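Long-range contact in gamma-glutamyl phosphate reductase (Thermotoga maritima, PDB 1O20), which probably catalyses the NADPH-dependent reduction of L-glutamyl 5-phosphate to the 5-semialdehyde of L-glutamate in proline biosynthesis: residues 258-270 against 376-388. Numbering follows the deposited sequence.
Sequences NAKTQRPGTCNAA and VNASTRFTDGGQF
Arg381 crosses from the loop after strand 373-376 to Gln262 and Asn268. Arg381 CB lies 3.8 Å from Asn258 OD1, and Arg381 CG 3.5 Å from Asn258 O. Bends at chi2 (-78°) and chi3 (-59°) then fold the chain so that CD runs between Gln262 OE1 and Asn268 OD1. Arg381 NE gives a nearly straight bond to a lone pair of Gln262 OE1 (2.8 Å), which lies in the guanidinium plane although the amide stands almost perpendicular to it; NH2 adds a weak bond to the same oxygen. Arg263 CG covers one guanidinium face, near Arg381 NH2. Arg381 NH1 touches Thr266 CG2 and, 3.2 Å from Asn268 OD1, bonds a lone pair there. The Asn268 amide is gripped at both ends, since Asn268 ND2 donates to Thr383 O (2.8 Å). Deeper in, Thr380 OG1 donates to Asn268 O. Ser379 OG donates to Asn258 OD1 (2.7 Å). A leucine in place of Arg381 would probably free the Gln262 amide to turn and cost Asn268 OD1 this donor, ND2 keeping its bond. Amide oxygens probably help stabilise the arginine's charge; hydrogen bonds, with no salt bridge between the segments, join helix 249-261 and its following turns to the loop in this aldehyde dehydrogenase-like fold.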
loop_
_atom_site.group_PDB
_atom_site.type_symbol
_atom_site.label_atom_id
_atom_site.label_comp_id
_atom_site.label_asym_id
_atom_site.label_seq_id
_atom_site.Cartn_x
_atom_site.Cartn_y
_atom_site.Cartn_z
ATOM N N ASN A 258 19.703 0.378 -6.805
ATOM C CA ASN A 258 18.630 -0.490 -6.365
ATOM C C ASN A 258 17.369 0.338 -6.193
ATOM O O ASN A 258 16.309 -0.035 -6.693
ATOM C CB ASN A 258 19.033 -1.198 -5.066
ATOM C CG ASN A 258 17.951 -2.103 -4.531
ATOM O OD1 ASN A 258 17.347 -1.830 -3.475
ATOM N ND2 ASN A 258 17.673 -3.167 -5.257
ATOM N N ALA A 259 17.510 1.484 -5.518
ATOM C CA ALA A 259 16.367 2.299 -5.167
ATOM C C ALA A 259 15.671 2.887 -6.405
ATOM O O ALA A 259 14.460 3.039 -6.407
ATOM C CB ALA A 259 16.769 3.420 -4.198
ATOM N N LYS A 260 16.467 3.201 -7.422
ATOM C CA LYS A 260 16.000 3.823 -8.646
ATOM C C LYS A 260 15.550 2.826 -9.705
ATOM O O LYS A 260 14.496 3.021 -10.321
ATOM C CB LYS A 260 17.061 4.754 -9.206
ATOM C CG LYS A 260 16.688 5.508 -10.518
ATOM C CD LYS A 260 15.657 6.649 -10.358
ATOM C CE LYS A 260 14.209 6.184 -10.546
ATOM N NZ LYS A 260 13.239 7.318 -10.335
ATOM N N THR A 261 16.322 1.754 -9.918
ATOM C CA THR A 261 16.144 0.924 -11.115
ATOM C C THR A 261 15.530 -0.431 -10.863
ATOM O O THR A 261 15.227 -1.127 -11.823
ATOM C CB THR A 261 17.499 0.683 -11.851
ATOM O OG1 THR A 261 18.330 -0.199 -11.067
ATOM C CG2 THR A 261 18.286 2.004 -11.983
ATOM N N GLN A 262 15.366 -0.857 -9.625
ATOM C CA GLN A 262 14.875 -2.214 -9.424
ATOM C C GLN A 262 13.404 -2.302 -9.914
ATOM O O GLN A 262 13.036 -3.255 -10.589
ATOM C CB GLN A 262 14.998 -2.690 -7.956
ATOM C CG GLN A 262 14.572 -4.166 -7.782
ATOM C CD GLN A 262 14.807 -4.717 -6.374
ATOM O OE1 GLN A 262 14.272 -4.200 -5.384
ATOM N NE2 GLN A 262 15.606 -5.765 -6.291
ATOM N N ARG A 263 12.601 -1.301 -9.560
ATOM C CA ARG A 263 11.194 -1.208 -9.941
ATOM C C ARG A 263 10.819 0.267 -10.060
ATOM O O ARG A 263 10.145 0.802 -9.196
ATOM C CB ARG A 263 10.293 -1.850 -8.875
ATOM C CG ARG A 263 10.324 -3.353 -8.870
ATOM C CD ARG A 263 9.527 -3.977 -10.024
ATOM N NE ARG A 263 9.491 -5.430 -9.907
ATOM C CZ ARG A 263 10.506 -6.234 -10.177
ATOM N NH1 ARG A 263 11.675 -5.730 -10.581
ATOM N NH2 ARG A 263 10.361 -7.556 -10.042
ATOM N N PRO A 264 11.271 0.930 -11.110
ATOM C CA PRO A 264 11.024 2.374 -11.266
ATOM C C PRO A 264 9.537 2.789 -11.315
ATOM O O PRO A 264 9.239 3.939 -10.964
ATOM C CB PRO A 264 11.717 2.728 -12.577
ATOM C CG PRO A 264 12.298 1.413 -13.150
ATOM C CD PRO A 264 12.048 0.332 -12.218
ATOM N N GLY A 265 8.654 1.869 -11.732
ATOM C CA GLY A 265 7.213 2.095 -11.817
ATOM C C GLY A 265 6.408 2.055 -10.502
ATOM O O GLY A 265 5.228 2.371 -10.506
ATOM N N THR A 266 7.027 1.686 -9.387
ATOM C CA THR A 266 6.317 1.636 -8.099
ATOM C C THR A 266 6.804 2.767 -7.141
ATOM O O THR A 266 7.899 3.316 -7.267
ATOM C CB THR A 266 6.390 0.196 -7.506
ATOM O OG1 THR A 266 5.471 0.069 -6.389
ATOM C CG2 THR A 266 7.742 -0.090 -6.917
ATOM N N CYS A 267 5.969 3.188 -6.209
ATOM C CA CYS A 267 6.190 4.540 -5.698
ATOM C C CYS A 267 7.256 4.664 -4.596
ATOM O O CYS A 267 7.588 5.796 -4.200
ATOM C CB CYS A 267 4.869 5.156 -5.274
ATOM S SG CYS A 267 4.184 4.151 -4.013
ATOM N N ASN A 268 7.825 3.544 -4.126
ATOM C CA ASN A 268 8.954 3.605 -3.182
ATOM C C ASN A 268 10.330 3.713 -3.928
ATOM O O ASN A 268 11.382 3.721 -3.312
ATOM C CB ASN A 268 8.885 2.431 -2.168
ATOM C CG ASN A 268 9.072 1.067 -2.819
ATOM O OD1 ASN A 268 9.580 0.961 -3.964
ATOM N ND2 ASN A 268 8.641 0.014 -2.120
ATOM N N ALA A 269 10.292 3.782 -5.253
ATOM C CA ALA A 269 11.453 4.099 -6.077
ATOM C C ALA A 269 11.995 5.475 -5.688
ATOM O O ALA A 269 11.240 6.428 -5.510
ATOM C CB ALA A 269 11.051 4.103 -7.536
ATOM N N ALA A 270 13.305 5.582 -5.548
ATOM C CA ALA A 270 13.939 6.878 -5.329
ATOM C C ALA A 270 13.735 7.741 -6.585
ATOM O O ALA A 270 13.811 7.249 -7.698
ATOM C CB ALA A 270 15.404 6.679 -5.054
ATOM N N VAL A 376 18.583 4.727 7.269
ATOM C CA VAL A 376 20.018 4.965 7.266
ATOM C C VAL A 376 20.694 3.815 6.544
ATOM O O VAL A 376 20.535 2.649 6.888
ATOM C CB VAL A 376 20.605 5.090 8.683
ATOM C CG1 VAL A 376 22.103 5.436 8.609
ATOM C CG2 VAL A 376 19.851 6.130 9.429
ATOM N N ASN A 377 21.430 4.154 5.520
ATOM C CA ASN A 377 22.285 3.185 4.779
ATOM C C ASN A 377 21.470 2.005 4.291
ATOM O O ASN A 377 21.794 0.836 4.526
ATOM C CB ASN A 377 23.486 2.750 5.622
ATOM C CG ASN A 377 24.401 3.919 5.939
ATOM O OD1 ASN A 377 24.214 5.010 5.398
ATOM N ND2 ASN A 377 25.416 3.688 6.756
ATOM N N ALA A 378 20.390 2.347 3.590
ATOM C CA ALA A 378 19.480 1.330 3.054
ATOM C C ALA A 378 18.599 1.900 1.948
ATOM O O ALA A 378 18.278 3.069 1.935
ATOM C CB ALA A 378 18.637 0.775 4.214
ATOM N N SER A 379 18.234 1.044 1.009
ATOM C CA SER A 379 17.392 1.376 -0.116
ATOM C C SER A 379 15.980 1.699 0.340
ATOM O O SER A 379 15.468 1.087 1.306
ATOM C CB SER A 379 17.358 0.202 -1.087
ATOM O OG SER A 379 16.578 0.475 -2.233
ATOM N N THR A 380 15.323 2.617 -0.376
ATOM C CA THR A 380 13.901 2.930 -0.128
ATOM C C THR A 380 12.950 1.816 -0.648
ATOM O O THR A 380 11.754 1.844 -0.378
ATOM C CB THR A 380 13.509 4.266 -0.785
ATOM O OG1 THR A 380 13.902 4.280 -2.146
ATOM C CG2 THR A 380 14.239 5.469 -0.186
ATOM N N ARG A 381 13.489 0.868 -1.418
ATOM C CA ARG A 381 12.737 -0.277 -1.912
ATOM C C ARG A 381 12.174 -1.152 -0.821
ATOM O O ARG A 381 11.326 -2.011 -1.078
ATOM C CB ARG A 381 13.637 -1.146 -2.786
ATOM C CG ARG A 381 13.916 -0.563 -4.157
ATOM C CD ARG A 381 12.761 -0.742 -5.125
ATOM N NE ARG A 381 12.439 -2.140 -5.323
ATOM C CZ ARG A 381 11.209 -2.656 -5.386
ATOM N NH1 ARG A 381 10.131 -1.892 -5.283
ATOM N NH2 ARG A 381 11.067 -3.966 -5.554
ATOM N N PHE A 382 12.665 -0.997 0.389
ATOM C CA PHE A 382 12.221 -1.848 1.456
ATOM C C PHE A 382 10.854 -1.451 1.972
ATOM O O PHE A 382 10.294 -2.200 2.752
ATOM C CB PHE A 382 13.224 -1.846 2.602
ATOM C CG PHE A 382 14.522 -2.554 2.285
ATOM C CD1 PHE A 382 14.539 -3.887 1.923
ATOM C CD2 PHE A 382 15.735 -1.887 2.394
ATOM C CE1 PHE A 382 15.750 -4.535 1.649
ATOM C CE2 PHE A 382 16.899 -2.504 2.131
ATOM C CZ PHE A 382 16.922 -3.846 1.739
ATOM N N THR A 383 10.314 -0.295 1.569
ATOM C CA THR A 383 9.044 0.169 2.120
ATOM C C THR A 383 7.917 -0.654 1.467
ATOM O O THR A 383 7.475 -0.345 0.351
ATOM C CB THR A 383 8.806 1.635 1.867
ATOM O OG1 THR A 383 9.854 2.411 2.466
ATOM C CG2 THR A 383 7.489 2.074 2.615
ATOM N N ASP A 384 7.517 -1.712 2.178
ATOM C CA ASP A 384 6.719 -2.785 1.614
ATOM C C ASP A 384 6.394 -3.803 2.704
ATOM O O ASP A 384 7.243 -4.151 3.530
ATOM C CB ASP A 384 7.525 -3.438 0.482
ATOM C CG ASP A 384 6.949 -4.774 0.038
ATOM O OD1 ASP A 384 7.354 -5.833 0.595
ATOM O OD2 ASP A 384 6.058 -4.831 -0.833
ATOM N N GLY A 385 5.161 -4.289 2.757
ATOM C CA GLY A 385 4.735 -5.101 3.899
ATOM C C GLY A 385 5.509 -6.415 4.038
ATOM O O GLY A 385 5.916 -6.823 5.141
ATOM N N GLY A 386 5.764 -7.071 2.913
ATOM C CA GLY A 386 6.545 -8.310 2.899
ATOM C C GLY A 386 7.930 -8.089 3.484
ATOM O O GLY A 386 8.383 -8.845 4.341
ATOM N N GLN A 387 8.560 -7.001 3.078
ATOM C CA GLN A 387 9.918 -6.675 3.523
ATOM C C GLN A 387 9.946 -6.352 5.011
ATOM O O GLN A 387 10.925 -6.638 5.700
ATOM C CB GLN A 387 10.506 -5.522 2.704
ATOM C CG GLN A 387 10.746 -5.841 1.201
ATOM C CD GLN A 387 11.741 -6.980 1.021
ATOM O OE1 GLN A 387 12.876 -6.868 1.458
ATOM N NE2 GLN A 387 11.276 -8.107 0.460
ATOM N N PHE A 388 8.868 -5.769 5.502
ATOM C CA PHE A 388 8.766 -5.356 6.883
ATOM C C PHE A 388 8.217 -6.472 7.800
ATOM O O PHE A 388 7.929 -6.222 8.974
ATOM C CB PHE A 388 7.869 -4.122 6.970
ATOM C CG PHE A 388 8.546 -2.800 6.639
ATOM C CD1 PHE A 388 9.846 -2.717 6.175
ATOM C CD2 PHE A 388 7.832 -1.627 6.781
ATOM C CE1 PHE A 388 10.414 -1.474 5.894
ATOM C CE2 PHE A 388 8.395 -0.407 6.504
ATOM C CZ PHE A 388 9.684 -0.330 6.065
#